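Local coordinates for putative uncharacterized protein (PDB 3W9A), which is the catalytic domain of a glycoside hydrolase family 131 enzyme with a beta-jelly roll fold, and probably cleaves beta-glucan chains, at residues 62-67 against 215-220; 99-104 against 152-157; 106-111 against 211-216. All coordinates share one frame; numbering follows the deposited sequence.

The three contacts meet around one strand, 213-224. Contact 1 pairs it with strand 61-66. Contact 2 lies on another neighbour of it in the sheet, strand 93-101, and joins residues 99-104, on that strand and just beyond, to the loop 152-157. Contact 3 sets the loop 106-111 against the start of strand 213-224 and shares W215 and Y216 with contact 1. The centres are about 11 Å apart in each pairing. Along the chain, 62-67 comes first, then 99-104, 106-111, 152-157 and the late strand 213-224. Distant parts of the sequence are thus brought together on and beside one antiparallel sheet of the jelly roll.

Contact 1: residues 62-67 against 215-220; sequences LKVTID and WYVSGV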
loop_
_atom_site.group_PDB
_atom_site.type_symbol
_atom_site.label_atom_id
_atom_site.label_comp_id
_atom_site.label_asym_id
_atom_site.label_seq_id
_atom_site.Cartn_x
_atom_site.Cartn_y
_atom_site.Cartn_z
ATOM N N LEU A 62 9.783 -2.119 -2.435
ATOM C CA LEU A 62 9.195 -2.283 -3.750
ATOM C C LEU A 62 8.976 -0.940 -4.404
ATOM O O LEU A 62 8.342 -0.060 -3.813
ATOM C CB LEU A 62 7.864 -2.998 -3.628
ATOM C CG LEU A 62 7.088 -3.227 -4.919
ATOM C CD1 LEU A 62 7.760 -4.273 -5.802
ATOM C CD2 LEU A 62 5.679 -3.669 -4.580
ATOM N N LYS A 63 9.517 -0.768 -5.605
ATOM C CA LYS A 63 9.148 0.372 -6.454
ATOM C C LYS A 63 7.996 -0.056 -7.332
ATOM O O LYS A 63 8.131 -0.977 -8.126
ATOM C CB LYS A 63 10.308 0.812 -7.355
ATOM C CG LYS A 63 10.068 2.185 -7.977
ATOM C CD LYS A 63 10.860 2.484 -9.254
ATOM C CE LYS A 63 12.230 1.897 -9.326
ATOM N NZ LYS A 63 13.056 2.482 -10.438
ATOM N N VAL A 64 6.862 0.617 -7.204
ATOM C CA VAL A 64 5.682 0.304 -8.009
ATOM C C VAL A 64 5.648 1.332 -9.112
ATOM O O VAL A 64 5.585 2.504 -8.827
ATOM C CB VAL A 64 4.401 0.375 -7.132
ATOM C CG1 VAL A 64 3.145 0.427 -7.982
ATOM C CG2 VAL A 64 4.367 -0.795 -6.158
ATOM N N THR A 65 5.687 0.897 -10.370
ATOM C CA THR A 65 5.641 1.829 -11.493
ATOM C C THR A 65 4.376 1.663 -12.341
ATOM O O THR A 65 4.051 0.562 -12.797
ATOM C CB THR A 65 6.904 1.700 -12.403
ATOM O OG1 THR A 65 8.086 1.993 -11.651
ATOM C CG2 THR A 65 6.833 2.656 -13.616
ATOM N N ILE A 66 3.694 2.779 -12.586
ATOM C CA ILE A 66 2.626 2.837 -13.574
ATOM C C ILE A 66 3.060 3.660 -14.784
ATOM O O ILE A 66 3.670 4.721 -14.650
ATOM C CB ILE A 66 1.310 3.382 -12.980
ATOM C CG1 ILE A 66 1.542 4.721 -12.262
ATOM C CG2 ILE A 66 0.681 2.330 -12.068
ATOM C CD1 ILE A 66 0.290 5.460 -11.838
ATOM N N ASP A 67 2.820 3.129 -15.975
ATOM C CA ASP A 67 3.019 3.910 -17.192
ATOM C C ASP A 67 1.824 3.693 -18.090
ATOM O O ASP A 67 0.850 3.045 -17.671
ATOM C CB ASP A 67 4.357 3.577 -17.884
ATOM C CG ASP A 67 4.417 2.163 -18.445
ATOM O OD1 ASP A 67 3.391 1.456 -18.550
ATOM O OD2 ASP A 67 5.538 1.744 -18.768
ATOM N N TRP A 215 6.054 4.841 -7.210
ATOM C CA TRP A 215 5.681 4.873 -5.810
ATOM C C TRP A 215 6.542 3.811 -5.141
ATOM O O TRP A 215 6.838 2.778 -5.756
ATOM C CB TRP A 215 4.199 4.513 -5.656
ATOM C CG TRP A 215 3.243 5.502 -6.275
ATOM C CD1 TRP A 215 3.029 5.728 -7.607
ATOM C CD2 TRP A 215 2.347 6.360 -5.571
ATOM N NE1 TRP A 215 2.093 6.708 -7.767
ATOM C CE2 TRP A 215 1.651 7.111 -6.531
ATOM C CE3 TRP A 215 2.092 6.586 -4.221
ATOM C CZ2 TRP A 215 0.687 8.041 -6.190
ATOM C CZ3 TRP A 215 1.152 7.550 -3.877
ATOM C CH2 TRP A 215 0.459 8.255 -4.857
ATOM N N TYR A 216 6.976 4.062 -3.913
ATOM C CA TYR A 216 7.758 3.082 -3.176
ATOM C C TYR A 216 6.981 2.583 -1.973
ATOM O O TYR A 216 6.328 3.357 -1.262
ATOM C CB TYR A 216 9.102 3.661 -2.754
ATOM C CG TYR A 216 9.957 4.177 -3.905
ATOM C CD1 TYR A 216 11.100 3.500 -4.313
ATOM C CD2 TYR A 216 9.627 5.358 -4.577
ATOM C CE1 TYR A 216 11.901 3.977 -5.336
ATOM C CE2 TYR A 216 10.410 5.826 -5.617
ATOM C CZ TYR A 216 11.541 5.137 -5.987
ATOM O OH TYR A 216 12.316 5.606 -7.017
ATOM N N VAL A 217 7.041 1.277 -1.753
ATOM C CA VAL A 217 6.238 0.627 -0.709
ATOM C C VAL A 217 7.141 -0.306 0.074
ATOM O O VAL A 217 7.901 -1.064 -0.529
ATOM C CB VAL A 217 5.096 -0.211 -1.320
ATOM C CG1 VAL A 217 4.332 -0.975 -0.241
ATOM C CG2 VAL A 217 4.167 0.658 -2.138
ATOM N N SER A 218 7.082 -0.261 1.402
ATOM C CA SER A 218 7.811 -1.240 2.209
ATOM C C SER A 218 7.119 -1.529 3.531
ATOM O O SER A 218 6.202 -0.819 3.934
ATOM C CB SER A 218 9.230 -0.754 2.465
ATOM O OG SER A 218 9.200 0.412 3.248
ATOM N N GLY A 219 7.567 -2.590 4.193
ATOM C CA GLY A 219 7.055 -2.947 5.511
ATOM C C GLY A 219 5.568 -3.263 5.512
ATOM O O GLY A 219 4.811 -2.743 6.339
ATOM N N VAL A 220 5.154 -4.117 4.578
ATOM C CA VAL A 220 3.744 -4.445 4.418
ATOM C C VAL A 220 3.409 -5.705 5.204
ATOM O O VAL A 220 4.042 -6.739 5.004
ATOM C CB VAL A 220 3.382 -4.654 2.934
ATOM C CG1 VAL A 220 1.879 -4.871 2.782
ATOM C CG2 VAL A 220 3.824 -3.452 2.108
#
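L62 and V217 face each other as an antiparallel hydrogen-bonded pair. L62 N donates to V217 O at 2.9 Å, and V217 N returns a bond to L62 O at 2.8 Å. V64 and W215 repeat the pattern: V64 N reaches W215 O at 2.6 Å, and W215 N reaches V64 O at 2.9 Å. K63 and Y216 form the non-hydrogen-bonded pair between them. Here CA-H...O contacts add to the ladder, with Y216 CA 3.3 Å from L62 O and K63 CA 3.4 Å from W215 O.

The side chains of K63 and Y216 lie side by side on one face of the sheet. K63 CG is anti to the backbone N (chi1 -166°), and this lays it over the Y216 ring as a CH-pi contact, 4.0 Å from the ring centroid. It sits toward the rim of the ring. K101 makes a cation-pi contact with the same ring, and Y50 meets it edge-to-face.

L62, V64, W215 and V217 point to the other face. Across the pair they touch at V64 CG2 and V217 CG2, 4.3 Å apart. Strand 77-83 of the second sheet meets L62 and V64, and V203 touches V64 and W215. This is the usual build of a beta-sandwich: paired antiparallel strands turn apolar side chains inward, here in the jelly roll of the GH131 catalytic domain.

Contact 2: residues 99-104 against 152-157; sequences SIKRTN and TADTWF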
loop_
_atom_site.group_PDB
_atom_site.type_symbol
_atom_site.label_atom_id
_atom_site.label_comp_id
_atom_site.label_asym_id
_atom_site.label_seq_id
_atom_site.Cartn_x
_atom_site.Cartn_y
_atom_site.Cartn_z
ATOM N N SER A 99 4.345 1.218 4.568
ATOM C CA SER A 99 5.038 2.494 4.454
ATOM C C SER A 99 5.176 2.845 2.990
ATOM O O SER A 99 5.519 1.993 2.172
ATOM C CB SER A 99 6.449 2.430 5.067
ATOM O OG SER A 99 6.417 1.944 6.403
ATOM N N ILE A 100 4.971 4.115 2.681
ATOM C CA ILE A 100 4.969 4.578 1.325
ATOM C C ILE A 100 5.766 5.890 1.177
ATOM O O ILE A 100 5.870 6.704 2.111
ATOM C CB ILE A 100 3.504 4.690 0.845
ATOM C CG1 ILE A 100 3.420 4.946 -0.655
ATOM C CG2 ILE A 100 2.748 5.774 1.585
ATOM C CD1 ILE A 100 2.087 4.541 -1.252
ATOM N N LYS A 101 6.376 6.067 0.013
ATOM C CA LYS A 101 6.991 7.345 -0.326
ATOM C C LYS A 101 7.064 7.560 -1.816
ATOM O O LYS A 101 6.852 6.633 -2.619
ATOM C CB LYS A 101 8.405 7.454 0.234
ATOM C CG LYS A 101 9.450 6.662 -0.542
ATOM C CD LYS A 101 10.822 7.308 -0.468
ATOM C CE LYS A 101 11.807 6.574 -1.350
ATOM N NZ LYS A 101 13.183 7.100 -1.154
ATOM N N ARG A 102 7.401 8.800 -2.163
ATOM C CA ARG A 102 7.750 9.171 -3.529
ATOM C C ARG A 102 9.124 9.815 -3.523
ATOM O O ARG A 102 9.648 10.146 -2.459
ATOM C CB ARG A 102 6.717 10.139 -4.104
ATOM C CG ARG A 102 6.627 11.488 -3.403
ATOM C CD ARG A 102 5.964 12.480 -4.338
ATOM N NE ARG A 102 6.136 13.857 -3.925
ATOM C CZ ARG A 102 7.003 14.717 -4.463
ATOM N NH1 ARG A 102 7.842 14.350 -5.427
ATOM N NH2 ARG A 102 7.035 15.968 -4.018
ATOM N N THR A 103 9.709 9.980 -4.705
ATOM C CA THR A 103 10.922 10.794 -4.858
ATOM C C THR A 103 10.608 11.932 -5.811
ATOM O O THR A 103 9.446 12.175 -6.152
ATOM C CB THR A 103 12.117 9.963 -5.381
ATOM O OG1 THR A 103 11.890 9.534 -6.736
ATOM C CG2 THR A 103 12.368 8.749 -4.492
ATOM N N ASN A 104 11.644 12.644 -6.229
ATOM C CA ASN A 104 11.510 13.633 -7.277
ATOM C C ASN A 104 11.528 13.020 -8.673
ATOM O O ASN A 104 11.063 13.634 -9.630
ATOM C CB ASN A 104 12.605 14.670 -7.120
ATOM C CG ASN A 104 12.277 15.696 -6.053
ATOM O OD1 ASN A 104 11.107 15.970 -5.766
ATOM N ND2 ASN A 104 13.294 16.281 -5.487
ATOM N N THR A 152 5.604 14.991 0.861
ATOM C CA THR A 152 6.974 15.456 0.731
ATOM C C THR A 152 7.853 14.388 0.089
ATOM O O THR A 152 7.826 13.227 0.511
ATOM C CB THR A 152 7.573 15.799 2.108
ATOM O OG1 THR A 152 6.635 16.565 2.880
ATOM C CG2 THR A 152 8.832 16.609 1.947
ATOM N N ALA A 153 8.642 14.792 -0.908
ATOM C CA ALA A 153 9.582 13.898 -1.562
ATOM C C ALA A 153 10.567 13.317 -0.552
ATOM O O ALA A 153 11.048 14.013 0.338
ATOM C CB ALA A 153 10.336 14.618 -2.685
ATOM N N ASP A 154 10.822 12.018 -0.685
ATOM C CA ASP A 154 11.768 11.265 0.154
ATOM C C ASP A 154 11.421 11.050 1.625
ATOM O O ASP A 154 12.161 10.397 2.341
ATOM C CB ASP A 154 13.189 11.806 -0.033
ATOM C CG ASP A 154 13.738 11.457 -1.412
ATOM O OD1 ASP A 154 13.857 12.367 -2.245
ATOM O OD2 ASP A 154 13.974 10.254 -1.687
ATOM N N THR A 155 10.281 11.550 2.062
ATOM C CA THR A 155 9.796 11.258 3.394
ATOM C C THR A 155 9.053 9.920 3.391
ATOM O O THR A 155 8.262 9.647 2.493
ATOM C CB THR A 155 8.902 12.401 3.875
ATOM O OG1 THR A 155 9.676 13.614 3.874
ATOM C CG2 THR A 155 8.383 12.127 5.251
ATOM N N TRP A 156 9.333 9.063 4.369
ATOM C CA TRP A 156 8.682 7.754 4.415
ATOM C C TRP A 156 7.473 7.902 5.298
ATOM O O TRP A 156 7.599 8.258 6.450
ATOM C CB TRP A 156 9.617 6.649 4.921
ATOM C CG TRP A 156 10.388 5.987 3.835
ATOM C CD1 TRP A 156 11.707 6.215 3.473
ATOM C CD2 TRP A 156 9.897 4.984 2.930
ATOM N NE1 TRP A 156 12.043 5.404 2.418
ATOM C CE2 TRP A 156 10.956 4.648 2.060
ATOM C CE3 TRP A 156 8.654 4.345 2.765
ATOM C CZ2 TRP A 156 10.815 3.692 1.040
ATOM C CZ3 TRP A 156 8.521 3.381 1.756
ATOM C CH2 TRP A 156 9.593 3.067 0.911
ATOM N N PHE A 157 6.300 7.669 4.724
ATOM C CA PHE A 157 5.044 7.778 5.430
ATOM C C PHE A 157 4.575 6.404 5.846
ATOM O O PHE A 157 4.307 5.526 5.001
ATOM C CB PHE A 157 4.025 8.493 4.555
ATOM C CG PHE A 157 4.370 9.933 4.312
ATOM C CD1 PHE A 157 4.033 10.913 5.257
ATOM C CD2 PHE A 157 5.065 10.315 3.166
ATOM C CE1 PHE A 157 4.367 12.241 5.046
ATOM C CE2 PHE A 157 5.395 11.646 2.946
ATOM C CZ PHE A 157 5.044 12.611 3.883
HETATM O O HOH W 1 14.407 4.984 0.639
HETATM O O HOH W 2 13.871 8.117 1.454
HETATM O O HOH W 3 7.487 10.592 0.019
HETATM O O HOH W 4 14.448 12.478 -4.912
#
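The first torsions of K101 and W156 bring the lysine chain over the indole. K101 CG stands between its backbone N and carbonyl carbon (chi1 76°), and the extended chain beyond it runs across the indole. W156 CG is anti to the carbonyl carbon (chi1 -89°), which brings the ring under the lysine. K101 CG lies over the centre of the six-membered ring, 3.6 Å from its centroid, as a CH-pi contact. S99 O comes to the ring edge instead, 3.3 Å from W156 CZ3.

The ammonium end of K101 forms a salt bridge to D154, NZ to OD2 3.3 Å, whose hydrogen bond is weak. Two waters also accept from NZ. One of them bridges to W156 NE1 and the other to D154 O.

R102 lays one face of its guanidinium over A153, with NH1 3.7 Å from A153 CB. R102 NE is held by F151 O. The backbone of R102 takes part too: D154 N donates to R102 O at 2.8 Å. D154 belongs to a type II turn, T152 to T155. A third water accepts from R102 N.

I100 and F157 form an antiparallel hydrogen-bonded pair, with I100 N to F157 O and F157 N to I100 O both 2.8 Å. The pair begins the ladder between strands 93-101 and 157-164. Strand 213-224 flanks strand 93-101 through backbone bonds to S99 and K101, while T176 of strand 169-176 touches F157.

Contact 3: residues 106-111 against 211-216; sequences NAPDPT and PPEDWY
P108 and W215 make the tight part of this contact. P108 CG sits over one face of the indole, offset toward the rim, and comes 3.4 Å from W215 CE2. It is a CH-pi contact to the five-membered ring. E213 packs next to it, with its carboxylate carbon CD 3.4 Å from P108 CA. E213 CG is anti to the carbonyl carbon (chi1 -59°), and the extended chain carries the carboxylate between W215 NE1 and D109 N. E213 OE1 accepts from W215 NE1 at 3.0 Å, near the ring plane, which helps fix the rotation of the indole. E213 OE2 accepts from D109 N at 2.9 Å, from above the carboxylate plane. E213 OE2 also has a hydrogen bond with H114 NE2 and a salt bridge with R205 NH1.

The loop after strand 93-101 thus packs across the start of strand 213-224 in the jelly roll; residues 106-109 run at 91° to residues 212-215. D214 N donates to N106 O at 2.8 Å. N106 ND2 bonds D214 OD2 at 2.8 Å, from above the carboxylate plane, with amide and carboxylate planes 74° apart; T65 holds the other oxygen. D109 OD1 takes T111 N in an Asx turn and T111 OG1 from the same face.

The more open side lies at P212 and the rim of N106, both partly exposed. N106 crosses P212 with few side-chain contacts, N106 OD1 and P212 CD being 4.2 Å apart, while N106 CB lies 3.4 Å from P212 O. A water bridges A107 O and P212 O.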
loop_
_atom_site.group_PDB
_atom_site.type_symbol
_atom_site.label_atom_id
_atom_site.label_comp_id
_atom_site.label_asym_id
_atom_site.label_seq_id
_atom_site.Cartn_x
_atom_site.Cartn_y
_atom_site.Cartn_z
ATOM N N ASN A 106 10.177 10.498 -11.526
ATOM C CA ASN A 106 8.879 9.949 -11.878
ATOM C C ASN A 106 7.848 10.254 -10.787
ATOM O O ASN A 106 7.119 9.374 -10.340
ATOM C CB ASN A 106 8.971 8.428 -12.115
ATOM C CG ASN A 106 9.809 8.074 -13.332
ATOM O OD1 ASN A 106 9.882 8.843 -14.296
ATOM N ND2 ASN A 106 10.418 6.902 -13.306
ATOM N N ALA A 107 7.821 11.516 -10.359
ATOM C CA ALA A 107 6.995 11.939 -9.244
ATOM C C ALA A 107 5.540 11.814 -9.643
ATOM O O ALA A 107 5.182 12.204 -10.737
ATOM C CB ALA A 107 7.316 13.383 -8.883
ATOM N N PRO A 108 4.696 11.241 -8.781
ATOM C CA PRO A 108 3.283 11.230 -9.118
ATOM C C PRO A 108 2.746 12.631 -9.473
ATOM O O PRO A 108 3.171 13.619 -8.880
ATOM C CB PRO A 108 2.640 10.689 -7.844
ATOM C CG PRO A 108 3.677 9.782 -7.280
ATOM C CD PRO A 108 4.987 10.427 -7.590
ATOM N N ASP A 109 1.818 12.683 -10.428
ATOM C CA ASP A 109 1.222 13.922 -10.930
ATOM C C ASP A 109 0.126 14.440 -9.996
ATOM O O ASP A 109 -0.966 13.872 -9.958
ATOM C CB ASP A 109 0.635 13.651 -12.310
ATOM C CG ASP A 109 0.145 14.894 -13.011
ATOM O OD1 ASP A 109 -0.106 15.925 -12.371
ATOM O OD2 ASP A 109 -0.014 14.815 -14.230
ATOM N N PRO A 110 0.396 15.546 -9.273
ATOM C CA PRO A 110 -0.601 16.078 -8.332
ATOM C C PRO A 110 -1.859 16.695 -8.964
ATOM O O PRO A 110 -2.779 17.088 -8.240
ATOM C CB PRO A 110 0.185 17.136 -7.554
ATOM C CG PRO A 110 1.274 17.566 -8.477
ATOM C CD PRO A 110 1.617 16.373 -9.314
ATOM N N THR A 111 -1.913 16.793 -10.291
ATOM C CA THR A 111 -3.111 17.283 -10.979
ATOM C C THR A 111 -4.117 16.156 -11.310
ATOM O O THR A 111 -5.189 16.434 -11.819
ATOM C CB THR A 111 -2.736 18.018 -12.290
ATOM O OG1 THR A 111 -2.226 17.092 -13.266
ATOM C CG2 THR A 111 -1.685 19.103 -12.013
ATOM N N PRO A 211 4.351 11.207 -18.374
ATOM C CA PRO A 211 5.413 10.258 -18.090
ATOM C C PRO A 211 5.030 9.274 -16.990
ATOM O O PRO A 211 3.949 9.420 -16.387
ATOM C CB PRO A 211 6.558 11.173 -17.637
ATOM C CG PRO A 211 5.880 12.296 -16.969
ATOM C CD PRO A 211 4.579 12.491 -17.684
ATOM N N PRO A 212 5.909 8.297 -16.698
ATOM C CA PRO A 212 5.563 7.297 -15.683
ATOM C C PRO A 212 5.615 7.849 -14.274
ATOM O O PRO A 212 6.197 8.910 -14.044
ATOM C CB PRO A 212 6.618 6.190 -15.877
ATOM C CG PRO A 212 7.330 6.513 -17.146
ATOM C CD PRO A 212 7.186 7.984 -17.363
ATOM N N GLU A 213 4.978 7.136 -13.343
ATOM C CA GLU A 213 5.055 7.424 -11.917
ATOM C C GLU A 213 5.715 6.270 -11.163
ATOM O O GLU A 213 5.454 5.104 -11.466
ATOM C CB GLU A 213 3.660 7.586 -11.326
ATOM C CG GLU A 213 2.823 8.688 -11.934
ATOM C CD GLU A 213 1.581 8.995 -11.110
ATOM O OE1 GLU A 213 1.251 8.195 -10.206
ATOM O OE2 GLU A 213 0.929 10.036 -11.370
ATOM N N ASP A 214 6.563 6.596 -10.185
ATOM C CA ASP A 214 7.090 5.614 -9.238
ATOM C C ASP A 214 6.508 5.899 -7.866
ATOM O O ASP A 214 6.464 7.049 -7.417
ATOM C CB ASP A 214 8.617 5.668 -9.152
ATOM C CG ASP A 214 9.304 5.367 -10.480
ATOM O OD1 ASP A 214 8.807 4.555 -11.266
ATOM O OD2 ASP A 214 10.363 5.954 -10.718
ATOM N N TRP A 215 6.054 4.841 -7.210
ATOM C CA TRP A 215 5.681 4.873 -5.810
ATOM C C TRP A 215 6.542 3.811 -5.141
ATOM O O TRP A 215 6.838 2.778 -5.756
ATOM C CB TRP A 215 4.199 4.513 -5.656
ATOM C CG TRP A 215 3.243 5.502 -6.275
ATOM C CD1 TRP A 215 3.029 5.728 -7.607
ATOM C CD2 TRP A 215 2.347 6.360 -5.571
ATOM N NE1 TRP A 215 2.093 6.708 -7.767
ATOM C CE2 TRP A 215 1.651 7.111 -6.531
ATOM C CE3 TRP A 215 2.092 6.586 -4.221
ATOM C CZ2 TRP A 215 0.687 8.041 -6.190
ATOM C CZ3 TRP A 215 1.152 7.550 -3.877
ATOM C CH2 TRP A 215 0.459 8.255 -4.857
ATOM N N TYR A 216 6.976 4.062 -3.913
ATOM C CA TYR A 216 7.758 3.082 -3.176
ATOM C C TYR A 216 6.981 2.583 -1.973
ATOM O O TYR A 216 6.328 3.357 -1.262
ATOM C CB TYR A 216 9.102 3.661 -2.754
ATOM C CG TYR A 216 9.957 4.177 -3.905
ATOM C CD1 TYR A 216 11.100 3.500 -4.313
ATOM C CD2 TYR A 216 9.627 5.358 -4.577
ATOM C CE1 TYR A 216 11.901 3.977 -5.336
ATOM C CE2 TYR A 216 10.410 5.826 -5.617
ATOM C CZ TYR A 216 11.541 5.137 -5.987
ATOM O OH TYR A 216 12.316 5.606 -7.017
HETATM O O HOH W 5 6.020 11.608 -13.271
#